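Local coordinates for FAD dependent oxidoreductase domain-containing protein (Deinococcus radiodurans R1, PDB 3C4N) that is of unknown function but binds ADP in the crystal and is probably an FAD-dependent oxidoreductase of the ETF-QO/FixC family, at residues A[53-58]-A[62-67]; A[195-200]-A[228-233]; A[235-240]-A[246-251]; A[289-294]-A[350-355]; A[369-374]-A[391-396]. All coordinates share one frame; numbering follows the deposited sequence.

Interaction 1 of 5, residues A[53-58]-A[62-67]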
# COMPACT_ATOMS: atom_id res chain seq x y z
N PHE A 53 -3.46 -12.71 -0.34
CA PHE A 53 -4.66 -12.60 -1.15
C PHE A 53 -5.62 -13.76 -0.85
O PHE A 53 -6.79 -13.54 -0.53
CB PHE A 53 -4.30 -12.58 -2.63
CG PHE A 53 -5.48 -12.70 -3.53
CD1 PHE A 53 -6.44 -11.71 -3.57
CD2 PHE A 53 -5.62 -13.82 -4.34
CE1 PHE A 53 -7.56 -11.83 -4.42
CE2 PHE A 53 -6.73 -13.96 -5.18
CZ PHE A 53 -7.70 -12.96 -5.22
N TYR A 54 -5.12 -14.99 -0.91
CA TYR A 54 -5.96 -16.16 -0.66
C TYR A 54 -6.52 -16.17 0.76
O TYR A 54 -7.63 -16.63 0.98
CB TYR A 54 -5.19 -17.46 -0.93
CG TYR A 54 -4.80 -17.65 -2.37
CD1 TYR A 54 -5.76 -17.59 -3.39
CD2 TYR A 54 -3.48 -17.90 -2.72
CE1 TYR A 54 -5.40 -17.77 -4.73
CE2 TYR A 54 -3.11 -18.08 -4.05
CZ TYR A 54 -4.06 -18.02 -5.05
OH TYR A 54 -3.67 -18.19 -6.37
N LEU A 55 -5.75 -15.67 1.72
CA LEU A 55 -6.23 -15.62 3.09
C LEU A 55 -7.36 -14.60 3.23
O LEU A 55 -8.28 -14.80 4.03
CB LEU A 55 -5.10 -15.31 4.06
CG LEU A 55 -4.21 -16.51 4.37
CD1 LEU A 55 -2.96 -16.04 5.11
CD2 LEU A 55 -5.00 -17.52 5.22
N ARG A 56 -7.30 -13.52 2.46
CA ARG A 56 -8.35 -12.50 2.54
C ARG A 56 -9.66 -13.04 2.01
O ARG A 56 -10.73 -12.59 2.42
CB ARG A 56 -7.97 -11.23 1.76
CG ARG A 56 -6.79 -10.43 2.33
CD ARG A 56 -6.98 -10.12 3.79
NE ARG A 56 -8.20 -9.36 4.05
CZ ARG A 56 -8.72 -9.18 5.26
NH1 ARG A 56 -8.12 -9.71 6.32
NH2 ARG A 56 -9.82 -8.48 5.43
N GLN A 57 -9.59 -13.98 1.08
CA GLN A 57 -10.81 -14.55 0.53
C GLN A 57 -11.27 -15.78 1.31
O GLN A 57 -12.47 -16.06 1.38
CB GLN A 57 -10.62 -14.89 -0.94
CG GLN A 57 -10.41 -13.65 -1.78
CD GLN A 57 -10.52 -13.93 -3.26
OE1 GLN A 57 -9.94 -14.90 -3.76
NE2 GLN A 57 -11.26 -13.08 -3.97
N LEU A 58 -10.33 -16.51 1.90
CA LEU A 58 -10.65 -17.70 2.67
C LEU A 58 -11.10 -17.35 4.10
O LEU A 58 -12.01 -17.99 4.64
CB LEU A 58 -9.46 -18.67 2.69
CG LEU A 58 -9.21 -19.39 1.36
CD1 LEU A 58 -7.80 -19.95 1.28
CD2 LEU A 58 -10.25 -20.50 1.21
N ARG A 62 -10.77 -12.62 9.50
CA ARG A 62 -9.53 -12.68 10.27
C ARG A 62 -8.57 -11.58 9.82
O ARG A 62 -8.05 -11.62 8.71
CB ARG A 62 -8.89 -14.06 10.11
CG ARG A 62 -9.72 -15.16 10.74
CD ARG A 62 -9.76 -14.97 12.24
NE ARG A 62 -11.05 -15.31 12.84
CZ ARG A 62 -11.61 -16.52 12.77
NH1 ARG A 62 -12.79 -16.73 13.35
NH2 ARG A 62 -11.01 -17.50 12.13
N SER A 63 -8.37 -10.58 10.67
CA SER A 63 -7.49 -9.47 10.36
C SER A 63 -6.12 -10.00 9.94
O SER A 63 -5.62 -10.98 10.51
CB SER A 63 -7.35 -8.53 11.57
OG SER A 63 -6.88 -9.21 12.72
N LEU A 64 -5.53 -9.36 8.93
CA LEU A 64 -4.22 -9.75 8.41
C LEU A 64 -3.37 -8.53 8.12
O LEU A 64 -3.86 -7.56 7.56
CB LEU A 64 -4.39 -10.57 7.12
CG LEU A 64 -3.12 -10.90 6.32
CD1 LEU A 64 -3.33 -12.22 5.57
CD2 LEU A 64 -2.78 -9.77 5.35
N LEU A 65 -2.10 -8.56 8.52
CA LEU A 65 -1.18 -7.44 8.29
C LEU A 65 -0.06 -7.89 7.35
O LEU A 65 0.61 -8.88 7.61
CB LEU A 65 -0.56 -6.99 9.63
CG LEU A 65 -0.02 -5.56 9.84
CD1 LEU A 65 1.19 -5.64 10.75
CD2 LEU A 65 0.37 -4.92 8.53
N LEU A 66 0.14 -7.17 6.25
CA LEU A 66 1.19 -7.52 5.29
C LEU A 66 2.39 -6.59 5.54
O LEU A 66 2.26 -5.36 5.50
CB LEU A 66 0.68 -7.32 3.85
CG LEU A 66 1.06 -8.33 2.77
CD1 LEU A 66 1.18 -7.61 1.43
CD2 LEU A 66 2.38 -9.01 3.11
N VAL A 67 3.55 -7.19 5.80
CA VAL A 67 4.76 -6.40 6.06
C VAL A 67 5.84 -6.65 5.02
O VAL A 67 6.22 -7.79 4.74
CB VAL A 67 5.37 -6.69 7.45
CG1 VAL A 67 6.48 -5.67 7.78
CG2 VAL A 67 4.29 -6.64 8.49

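Interaction 2 of 5, residues A[195-200]-A[228-233]. With ADP (adenosine-5'-diphosphate), chain C.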
# COMPACT_ATOMS: atom_id res chain seq x y z
N ALA A 195 10.70 -6.77 9.36
CA ALA A 195 10.10 -7.53 10.43
C ALA A 195 11.16 -8.43 11.06
O ALA A 195 12.04 -8.96 10.38
CB ALA A 195 8.94 -8.35 9.88
N GLU A 196 11.07 -8.57 12.38
CA GLU A 196 11.97 -9.39 13.18
C GLU A 196 11.07 -10.27 14.03
O GLU A 196 10.18 -9.77 14.72
CB GLU A 196 12.81 -8.51 14.09
CG GLU A 196 13.70 -9.28 15.04
CD GLU A 196 14.19 -8.42 16.18
OE1 GLU A 196 14.51 -7.24 15.94
OE2 GLU A 196 14.26 -8.93 17.32
N LEU A 197 11.29 -11.59 13.99
CA LEU A 197 10.46 -12.50 14.76
C LEU A 197 10.82 -12.56 16.24
O LEU A 197 11.97 -12.77 16.61
CB LEU A 197 10.52 -13.92 14.16
CG LEU A 197 9.99 -14.14 12.74
CD1 LEU A 197 10.24 -15.59 12.36
CD2 LEU A 197 8.51 -13.83 12.66
N VAL A 198 9.82 -12.38 17.09
CA VAL A 198 10.03 -12.45 18.52
C VAL A 198 9.03 -13.43 19.10
O VAL A 198 7.98 -13.70 18.50
CB VAL A 198 9.85 -11.06 19.21
CG1 VAL A 198 10.90 -10.09 18.73
CG2 VAL A 198 8.44 -10.51 18.94
N PRO A 199 9.33 -14.00 20.27
CA PRO A 199 8.40 -14.95 20.87
C PRO A 199 7.02 -14.33 21.02
O PRO A 199 6.84 -13.36 21.76
CB PRO A 199 9.06 -15.27 22.20
CG PRO A 199 9.81 -14.01 22.52
CD PRO A 199 10.43 -13.69 21.19
N GLY A 200 6.06 -14.87 20.28
CA GLY A 200 4.68 -14.38 20.36
C GLY A 200 4.20 -13.45 19.26
O GLY A 200 3.04 -13.49 18.85
N ILE A 228 1.82 -16.36 12.07
CA ILE A 228 2.86 -15.64 11.34
C ILE A 228 3.38 -16.45 10.15
O ILE A 228 3.96 -17.53 10.32
CB ILE A 228 4.07 -15.33 12.26
CG1 ILE A 228 3.64 -14.41 13.40
CG2 ILE A 228 5.21 -14.75 11.44
CD1 ILE A 228 4.71 -14.15 14.44
N ILE A 229 3.18 -15.91 8.96
CA ILE A 229 3.63 -16.55 7.73
C ILE A 229 4.91 -15.86 7.25
O ILE A 229 4.90 -14.67 6.93
CB ILE A 229 2.55 -16.46 6.63
CG1 ILE A 229 1.30 -17.19 7.10
CG2 ILE A 229 3.07 -17.03 5.33
CD1 ILE A 229 0.17 -17.13 6.12
N VAL A 230 6.00 -16.62 7.23
CA VAL A 230 7.31 -16.14 6.81
C VAL A 230 7.51 -16.35 5.31
O VAL A 230 7.96 -17.41 4.87
CB VAL A 230 8.43 -16.87 7.57
CG1 VAL A 230 9.79 -16.47 7.04
CG2 VAL A 230 8.34 -16.57 9.04
N ALA A 231 7.18 -15.32 4.54
CA ALA A 231 7.31 -15.33 3.08
C ALA A 231 8.41 -14.35 2.67
O ALA A 231 8.22 -13.59 1.73
CB ALA A 231 6.00 -14.91 2.45
N ALA A 232 9.55 -14.40 3.35
CA ALA A 232 10.63 -13.49 3.06
C ALA A 232 11.52 -14.01 1.94
O ALA A 232 12.59 -13.47 1.70
CB ALA A 232 11.46 -13.25 4.32
N GLY A 233 11.05 -15.04 1.25
CA GLY A 233 11.83 -15.61 0.18
C GLY A 233 13.11 -16.22 0.74
O GLY A 233 13.10 -16.81 1.82
PB ADP C . 9.43 -14.84 -3.04
O1B ADP C . 9.52 -16.11 -2.32
O2B ADP C . 7.91 -14.50 -3.42
O3B ADP C . 10.32 -14.89 -4.39
PA ADP C . 10.72 -12.54 -2.82
O1A ADP C . 12.17 -12.74 -2.62
O2A ADP C . 10.41 -12.49 -4.41
O3A ADP C . 9.87 -13.69 -2.08
O5' ADP C . 10.14 -11.26 -2.05
C5' ADP C . 9.75 -11.67 -0.77
C4' ADP C . 9.67 -10.50 0.16
O4' ADP C . 9.98 -10.48 1.58
C3' ADP C . 10.70 -9.67 -0.54
O3' ADP C . 10.11 -8.99 -1.65
C2' ADP C . 11.25 -8.73 0.54
O2' ADP C . 11.08 -7.36 0.14
C1' ADP C . 10.44 -9.12 1.81
N9 ADP C . 11.22 -9.27 2.99
C8 ADP C . 12.42 -9.99 3.07
N7 ADP C . 12.90 -9.90 4.30
C5 ADP C . 12.03 -9.18 5.07
C6 ADP C . 11.93 -8.86 6.45
N6 ADP C . 12.69 -9.54 7.41
N1 ADP C . 10.90 -8.07 6.86
C2 ADP C . 9.98 -7.63 6.00
N3 ADP C . 9.98 -7.95 4.76
C4 ADP C . 10.95 -8.79 4.23

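Interaction 3 of 5, residues A[235-240]-A[246-251]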
# COMPACT_ATOMS: atom_id res chain seq x y z
N ALA A 235 15.41 -15.02 2.24
CA ALA A 235 15.77 -14.54 3.57
C ALA A 235 14.90 -15.17 4.65
O ALA A 235 15.06 -14.88 5.84
CB ALA A 235 15.65 -13.00 3.61
N GLY A 236 13.98 -16.04 4.25
CA GLY A 236 13.09 -16.68 5.21
C GLY A 236 13.79 -17.58 6.21
O GLY A 236 13.53 -17.49 7.40
N PRO A 237 14.68 -18.48 5.75
CA PRO A 237 15.40 -19.38 6.66
C PRO A 237 16.19 -18.65 7.77
O PRO A 237 16.09 -19.00 8.94
CB PRO A 237 16.31 -20.16 5.72
CG PRO A 237 15.42 -20.31 4.51
CD PRO A 237 14.87 -18.90 4.35
N ALA A 238 16.96 -17.64 7.40
CA ALA A 238 17.73 -16.90 8.39
C ALA A 238 16.81 -16.15 9.35
O ALA A 238 17.06 -16.12 10.55
CB ALA A 238 18.68 -15.92 7.70
N LEU A 239 15.76 -15.54 8.81
CA LEU A 239 14.82 -14.79 9.63
C LEU A 239 14.44 -15.58 10.88
O LEU A 239 14.60 -15.09 12.00
CB LEU A 239 13.55 -14.49 8.84
CG LEU A 239 12.57 -13.60 9.60
CD1 LEU A 239 13.17 -12.20 9.74
CD2 LEU A 239 11.25 -13.53 8.84
N VAL A 240 13.94 -16.80 10.67
CA VAL A 240 13.51 -17.66 11.77
C VAL A 240 14.66 -18.18 12.62
O VAL A 240 14.49 -18.49 13.80
CB VAL A 240 12.73 -18.87 11.24
CG1 VAL A 240 11.53 -18.40 10.44
CG2 VAL A 240 13.64 -19.73 10.40
N LEU A 246 15.29 -21.35 15.22
CA LEU A 246 14.72 -22.47 14.48
C LEU A 246 15.60 -22.84 13.28
O LEU A 246 15.66 -22.11 12.28
CB LEU A 246 13.31 -22.13 14.00
CG LEU A 246 12.33 -21.71 15.10
CD1 LEU A 246 10.98 -21.37 14.50
CD2 LEU A 246 12.19 -22.83 16.12
N HIS A 247 16.26 -23.99 13.39
CA HIS A 247 17.15 -24.49 12.34
C HIS A 247 16.42 -25.18 11.19
O HIS A 247 15.43 -25.87 11.41
CB HIS A 247 18.16 -25.47 12.94
CG HIS A 247 18.87 -24.93 14.14
ND1 HIS A 247 19.66 -23.81 14.09
CD2 HIS A 247 18.91 -25.37 15.42
CE1 HIS A 247 20.16 -23.57 15.29
NE2 HIS A 247 19.72 -24.50 16.12
N THR A 248 16.90 -24.97 9.97
CA THR A 248 16.32 -25.61 8.79
C THR A 248 17.48 -26.00 7.87
O THR A 248 18.62 -25.57 8.08
CB THR A 248 15.34 -24.68 8.00
OG1 THR A 248 16.04 -23.51 7.55
CG2 THR A 248 14.16 -24.28 8.87
N ARG A 249 17.19 -26.79 6.85
CA ARG A 249 18.21 -27.24 5.91
C ARG A 249 18.15 -26.44 4.61
O ARG A 249 18.94 -26.68 3.69
CB ARG A 249 18.03 -28.73 5.63
CG ARG A 249 17.55 -29.55 6.83
CD ARG A 249 18.05 -31.00 6.78
NE ARG A 249 19.47 -31.02 7.11
CZ ARG A 249 19.99 -31.56 8.20
NH1 ARG A 249 19.23 -32.16 9.11
NH2 ARG A 249 21.29 -31.44 8.42
N HIS A 250 17.23 -25.49 4.53
CA HIS A 250 17.07 -24.69 3.31
C HIS A 250 18.30 -23.87 2.92
O HIS A 250 19.06 -23.41 3.77
CB HIS A 250 15.86 -23.78 3.45
CG HIS A 250 14.63 -24.50 3.88
ND1 HIS A 250 13.90 -24.13 4.99
CD2 HIS A 250 14.00 -25.59 3.37
CE1 HIS A 250 12.88 -24.95 5.14
NE2 HIS A 250 12.92 -25.85 4.18
N GLY A 251 18.49 -23.69 1.62
CA GLY A 251 19.63 -22.94 1.16
C GLY A 251 19.23 -21.81 0.25
O GLY A 251 18.05 -21.57 0.00
O HOH W 1 16.46 -21.95 9.54

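Interaction 4 of 5, residues A[289-294]-A[350-355]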
# COMPACT_ATOMS: atom_id res chain seq x y z
N PRO A 289 20.13 -18.54 -16.16
CA PRO A 289 21.12 -19.58 -15.86
C PRO A 289 20.58 -20.73 -15.03
O PRO A 289 19.56 -20.62 -14.35
CB PRO A 289 22.22 -18.81 -15.11
CG PRO A 289 22.06 -17.41 -15.59
CD PRO A 289 20.55 -17.25 -15.60
N ALA A 290 21.28 -21.86 -15.10
CA ALA A 290 20.89 -23.02 -14.34
C ALA A 290 21.55 -22.87 -12.97
O ALA A 290 22.56 -22.17 -12.83
CB ALA A 290 21.37 -24.28 -15.03
N ILE A 291 20.95 -23.49 -11.96
CA ILE A 291 21.51 -23.45 -10.62
C ILE A 291 22.09 -24.85 -10.41
O ILE A 291 21.35 -25.83 -10.29
CB ILE A 291 20.43 -23.20 -9.54
CG1 ILE A 291 19.58 -21.98 -9.93
CG2 ILE A 291 21.09 -22.96 -8.18
CD1 ILE A 291 20.36 -20.68 -10.06
N HIS A 292 23.42 -24.92 -10.39
CA HIS A 292 24.10 -26.19 -10.22
C HIS A 292 24.18 -26.58 -8.77
O HIS A 292 24.16 -27.77 -8.44
CB HIS A 292 25.51 -26.10 -10.80
CG HIS A 292 25.53 -25.71 -12.24
ND1 HIS A 292 24.93 -26.47 -13.22
CD2 HIS A 292 26.07 -24.64 -12.87
CE1 HIS A 292 25.09 -25.88 -14.39
NE2 HIS A 292 25.78 -24.77 -14.20
N HIS A 293 24.25 -25.58 -7.90
CA HIS A 293 24.35 -25.82 -6.47
C HIS A 293 24.02 -24.58 -5.67
O HIS A 293 23.89 -23.49 -6.22
CB HIS A 293 25.77 -26.28 -6.14
CG HIS A 293 26.82 -25.30 -6.55
ND1 HIS A 293 26.98 -24.08 -5.92
CD2 HIS A 293 27.72 -25.33 -7.56
CE1 HIS A 293 27.94 -23.40 -6.52
NE2 HIS A 293 28.41 -24.14 -7.52
N ARG A 294 23.89 -24.74 -4.36
CA ARG A 294 23.58 -23.63 -3.47
C ARG A 294 24.85 -22.82 -3.17
O ARG A 294 25.96 -23.35 -3.21
CB ARG A 294 22.99 -24.13 -2.16
CG ARG A 294 23.95 -24.95 -1.32
CD ARG A 294 23.48 -25.07 0.12
NE ARG A 294 24.36 -25.92 0.91
CZ ARG A 294 24.57 -27.21 0.67
NH1 ARG A 294 23.95 -27.80 -0.35
NH2 ARG A 294 25.39 -27.91 1.43
N LEU A 350 17.51 -16.47 -4.65
CA LEU A 350 16.35 -17.35 -4.64
C LEU A 350 16.54 -18.42 -3.59
O LEU A 350 17.65 -18.94 -3.41
CB LEU A 350 16.13 -18.02 -6.00
CG LEU A 350 15.49 -17.17 -7.11
CD1 LEU A 350 16.52 -16.20 -7.68
CD2 LEU A 350 14.99 -18.10 -8.22
N ALA A 351 15.46 -18.74 -2.88
CA ALA A 351 15.53 -19.77 -1.88
C ALA A 351 15.60 -21.11 -2.58
O ALA A 351 15.07 -21.28 -3.68
CB ALA A 351 14.30 -19.73 -0.97
N LEU A 352 16.28 -22.04 -1.93
CA LEU A 352 16.44 -23.39 -2.41
C LEU A 352 15.90 -24.26 -1.27
O LEU A 352 16.54 -24.41 -0.23
CB LEU A 352 17.91 -23.69 -2.66
CG LEU A 352 18.26 -23.78 -4.14
CD1 LEU A 352 17.76 -22.55 -4.88
CD2 LEU A 352 19.76 -23.94 -4.31
N PRO A 353 14.69 -24.80 -1.45
CA PRO A 353 14.13 -25.63 -0.38
C PRO A 353 15.02 -26.86 -0.18
O PRO A 353 15.42 -27.52 -1.14
CB PRO A 353 12.74 -25.99 -0.92
CG PRO A 353 12.42 -24.87 -1.89
CD PRO A 353 13.75 -24.67 -2.57
N GLY A 354 15.34 -27.15 1.08
CA GLY A 354 16.19 -28.28 1.39
C GLY A 354 17.57 -28.16 0.77
O GLY A 354 18.34 -29.11 0.81
N GLY A 355 17.87 -27.00 0.19
CA GLY A 355 19.17 -26.81 -0.43
C GLY A 355 19.27 -27.44 -1.80
O GLY A 355 20.34 -27.43 -2.41

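Interaction 5 of 5, residues A[369-374]-A[391-396]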
# COMPACT_ATOMS: atom_id res chain seq x y z
N GLY A 369 1.62 -22.00 15.01
CA GLY A 369 1.27 -20.74 14.38
C GLY A 369 2.34 -20.10 13.52
O GLY A 369 2.12 -19.01 12.97
N LEU A 370 3.49 -20.75 13.39
CA LEU A 370 4.60 -20.23 12.59
C LEU A 370 4.84 -21.05 11.32
O LEU A 370 5.20 -22.23 11.38
CB LEU A 370 5.89 -20.21 13.42
CG LEU A 370 7.07 -19.54 12.74
CD1 LEU A 370 6.76 -18.04 12.60
CD2 LEU A 370 8.33 -19.73 13.56
N HIS A 371 4.65 -20.41 10.16
CA HIS A 371 4.84 -21.07 8.87
C HIS A 371 5.93 -20.45 8.02
O HIS A 371 6.06 -19.23 7.96
CB HIS A 371 3.55 -21.06 8.05
CG HIS A 371 2.41 -21.74 8.74
ND1 HIS A 371 1.56 -21.08 9.59
CD2 HIS A 371 2.02 -23.04 8.74
CE1 HIS A 371 0.69 -21.94 10.10
NE2 HIS A 371 0.95 -23.14 9.59
N LEU A 372 6.71 -21.30 7.36
CA LEU A 372 7.76 -20.84 6.48
C LEU A 372 7.37 -21.18 5.03
O LEU A 372 7.32 -22.35 4.66
CB LEU A 372 9.10 -21.49 6.84
CG LEU A 372 10.27 -21.28 5.87
CD1 LEU A 372 10.61 -19.81 5.76
CD2 LEU A 372 11.46 -22.07 6.36
N LEU A 373 7.09 -20.14 4.25
CA LEU A 373 6.68 -20.27 2.85
C LEU A 373 7.87 -20.10 1.93
O LEU A 373 8.55 -19.09 1.97
CB LEU A 373 5.64 -19.19 2.51
CG LEU A 373 5.00 -19.11 1.12
CD1 LEU A 373 4.47 -20.48 0.72
CD2 LEU A 373 3.87 -18.09 1.12
N LEU A 374 8.11 -21.10 1.10
CA LEU A 374 9.22 -21.05 0.17
C LEU A 374 8.70 -21.19 -1.26
O LEU A 374 7.82 -22.01 -1.53
CB LEU A 374 10.22 -22.17 0.48
CG LEU A 374 11.48 -21.84 1.30
CD1 LEU A 374 11.19 -20.78 2.32
CD2 LEU A 374 12.01 -23.11 1.96
N ALA A 391 -2.77 -21.13 2.74
CA ALA A 391 -3.89 -20.29 3.14
C ALA A 391 -5.05 -21.14 3.67
O ALA A 391 -5.64 -20.83 4.70
CB ALA A 391 -4.36 -19.42 1.97
N GLN A 392 -5.36 -22.22 2.95
CA GLN A 392 -6.43 -23.13 3.35
C GLN A 392 -6.18 -23.67 4.75
O GLN A 392 -7.04 -23.56 5.63
CB GLN A 392 -6.55 -24.30 2.35
CG GLN A 392 -7.23 -23.93 1.03
CD GLN A 392 -7.23 -25.07 -0.01
OE1 GLN A 392 -6.16 -25.51 -0.45
NE2 GLN A 392 -8.42 -25.52 -0.41
N ARG A 393 -4.99 -24.22 4.97
CA ARG A 393 -4.66 -24.78 6.28
C ARG A 393 -4.70 -23.74 7.41
O ARG A 393 -5.23 -24.02 8.48
CB ARG A 393 -3.28 -25.47 6.23
CG ARG A 393 -3.30 -26.74 5.37
CD ARG A 393 -2.02 -27.58 5.46
NE ARG A 393 -0.89 -26.98 4.76
CZ ARG A 393 0.07 -26.29 5.37
NH1 ARG A 393 0.02 -26.13 6.68
NH2 ARG A 393 1.07 -25.78 4.66
N VAL A 394 -4.18 -22.55 7.16
CA VAL A 394 -4.18 -21.51 8.18
C VAL A 394 -5.61 -21.09 8.50
O VAL A 394 -5.98 -20.89 9.67
CB VAL A 394 -3.39 -20.27 7.70
CG1 VAL A 394 -3.55 -19.11 8.69
CG2 VAL A 394 -1.92 -20.62 7.56
N SER A 395 -6.41 -20.98 7.45
CA SER A 395 -7.80 -20.60 7.59
C SER A 395 -8.59 -21.64 8.41
O SER A 395 -9.41 -21.29 9.25
CB SER A 395 -8.40 -20.41 6.20
OG SER A 395 -9.78 -20.09 6.26
N ALA A 396 -8.34 -22.93 8.15
CA ALA A 396 -9.02 -24.00 8.87
C ALA A 396 -8.67 -24.01 10.36
O ALA A 396 -9.57 -24.05 11.21
CB ALA A 396 -8.66 -25.35 8.25

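Interaction 1 of 5, residues A[53-58]-A[62-67]
NH1 of R56 lies 3.1 Å from the backbone oxygen of R62, which meets the guanidinium at its edge, close to its plane. The contact lies in a beta-alpha-beta unit of the Rossmann-type nucleotide-binding fold. Helix 46-58 leads from strand 36-42 to strand 64-67, and here its last turns lie against the start of that second strand. The R56 chain bends twice, at chi2 (-52°) and chi3 (-58°). These bends turn the head group from the helix surface to the strand entry. On the same guanidinium, NH2 is hydrogen-bonded to Q185 O, which ties the helix to the chain just before strand 188-190 as well. NH1 also rests 3.9 Å from L64 CB, so the arginine borders the apolar part of the contact.

That apolar part is L55 against L64. L64 CB points at the helix, and its side chain also packs on I39 and V41 of strand 36-42. S63 fixes the strand entry through a hydrogen bond from D38 N to OG. The L55 and L64 side chains are set roughly crosswise. One methyl, L64 CD1, does the touching, lying 3.9 Å from both CB and CD1 of L55.

Interaction 2 of 5, residues A[195-200]-A[228-233]
The adenine end of the ADP site lies beside this contact, in which strand 194-198, antiparallel to 201-205, lies across from strand 227-230 of the same mixed, curled sheet. L197 CA is 8.9 Å from I228 CA. L197 fills the gap with a fork of two methyls. Its CD2 reaches I228 CG2 at 3.6 Å, and the two side chains run side by side, pointing opposite ways. Its CD1 goes to V230 CG2 at 3.9 Å. With CG beside the backbone N (chi1 -64°), both branches reach the facing strand. V240 and L244 of helix 236-244 also pack on L197, and I42 joins from the central strand.

A195 reads the adenine with its backbone. Its N donates to ADP N1 at 2.8 Å, almost straight at 174°. ADP N6 donates to A195 O at 3.1 Å, also nearly straight. The two bonds grip the N1/N6 edge of the base, which meets the strand edge-on. From the facing segment, the A232 methyl carbon lies 3.6 Å from both C8 and N7 of ADP. Such main-chain pairing to adenine fits the Rossmann-type dinucleotide-binding domain of FAD-dependent oxidoreductases.

Interaction 3 of 5, residues A[235-240]-A[246-251]
This is a surface contact between the first turns of helix 236-244 and the loop that doubles back along it toward strand 251-260. One direct backbone bond, one bridging water and a few apolar touches hold the two together.

The direct bond runs from L246 N to V240 O at 3.3 Å. It is fairly straight (163°), but the donor sits above the carbonyl plane, 40° out of it. The side chains of V240 and L246 lie close to this bond. V240 CG2 comes 3.6 Å from L246 O, and L246 CB lies 3.8 Å from V240 O.

Water 1 bridges the next part of the loop. It donates to P237 O at 3.0 Å and to L246 O at 2.9 Å, and it accepts from T248 OG1 at 2.6 Å. Three protein oxygens thus fix one water between helix and loop. T248 turns its hydroxyl to the water by placing OG1 between its backbone N and carbonyl carbon (chi1 60°).

P237, in the first turn of the helix, closes the far end. Its CG touches H250 CB at 3.7 Å, and the proline ring is set roughly perpendicular to the histidine side chain. Behind the loop, L246 packs on L366 and L370, and H250 packs on L372 and L374. On the inner side of the helix, L239 touches ADP, and V240 packs on L197 and V230. The arrangement is a helix-to-strand connection that leads from the nucleotide-binding sheet of an FAD-dependent oxidoreductase fold into its second sheet.

Interaction 4 of 5, residues A[289-294]-A[350-355]
L352 and the backbone end of R294 make the close part of this contact, while the long arm of R294 runs out along its exposed side. The L352 methyl CD2 does the touching. It lies 3.9 Å from both CB and CA of R294. The same methyl also touches I291, with CG2 at 4.2 Å. P357 packs on both I291 and L352 and adds to this apolar patch.

The outer side is looser. The R294 chain is extended from CG to NE and passes over the turn after strand 347-352. Its NH1 comes no nearer to G355 O than 4.2 Å. H293 points away from the strand, and its ND1 donates to R294 O at 3.0 Å. The nitrogen reaches the oxygen from well above the carbonyl plane, while the oxygen lies near the plane of the ring. H293 NE2 makes a weak hydrogen bond to E316, and H292 NE2 a hydrogen bond to D320; both partners belong to helix 315-324.

Strand 251-260 pairs antiparallel with both strand 284-288 and strand 347-352. Its A253 is touched by I291 and by L352, so the contact closes over this middle strand, with helix 315-324 on the loop side.

Interaction 5 of 5, residues A[369-374]-A[391-396]
In H371, CG is anti to the carbonyl carbon (chi1 -59°), which sends the ring toward the helix; in V394, the methyl CG2 has the same position and is the one that meets it. CG1 of V394 is anti to the backbone N (chi1 172°). The ring of H371 leaves strand 370-374 toward helix 379-398, and the valine methyl comes in over one ring face. This is a CH-pi contact, with CG2 4.2 Å from the ring centroid and 25° off the normal. The methyl is shifted toward the rim, nearest to CE1 at 3.9 Å.

R393 reaches another part of the ring. Its NH1 lies 4.2 Å from H371 CD2, and that carbon is at the guanidinium edge, near its plane. The arginine is held by a salt bridge from NE to E389, one turn back on the helix. V227 of the neighbouring strand touches both H371 and V394 and completes the packing between sheet and helix.

H371 NE2 and R393 NH1 are 4.3 Å apart, not in contact; the charge of the histidine is not seen. The arginine would tend to disfavour a protonated imidazole, though E389 offsets part of its charge and E365 packs on the histidine. A methyl over a ring face implies a mostly dispersive attraction, with the charged groups at the side.

The five contacts follow one another along the chain, each closing before the next opens. Interactions 1, 2 and 5 share the nine-stranded nucleotide-binding sheet, with centres 11 to 15 Å apart. Strands 227-230 and 370-374 are neighbours in it, and V230 N probably bonds to H371 O at 2.7 Å. Helices 46-58 and 379-398 pack together beside that sheet, where L55 and L58 meet A391. Interaction 3 continues from interaction 2 through helix 236-244. Its G251 O probably bonds to L352 N of interaction 4, at 2.7 Å. The chain thus goes from the nucleotide-binding sheet (1, 2) through interaction 3 to the second sheet (4) and returns to the first with interaction 5.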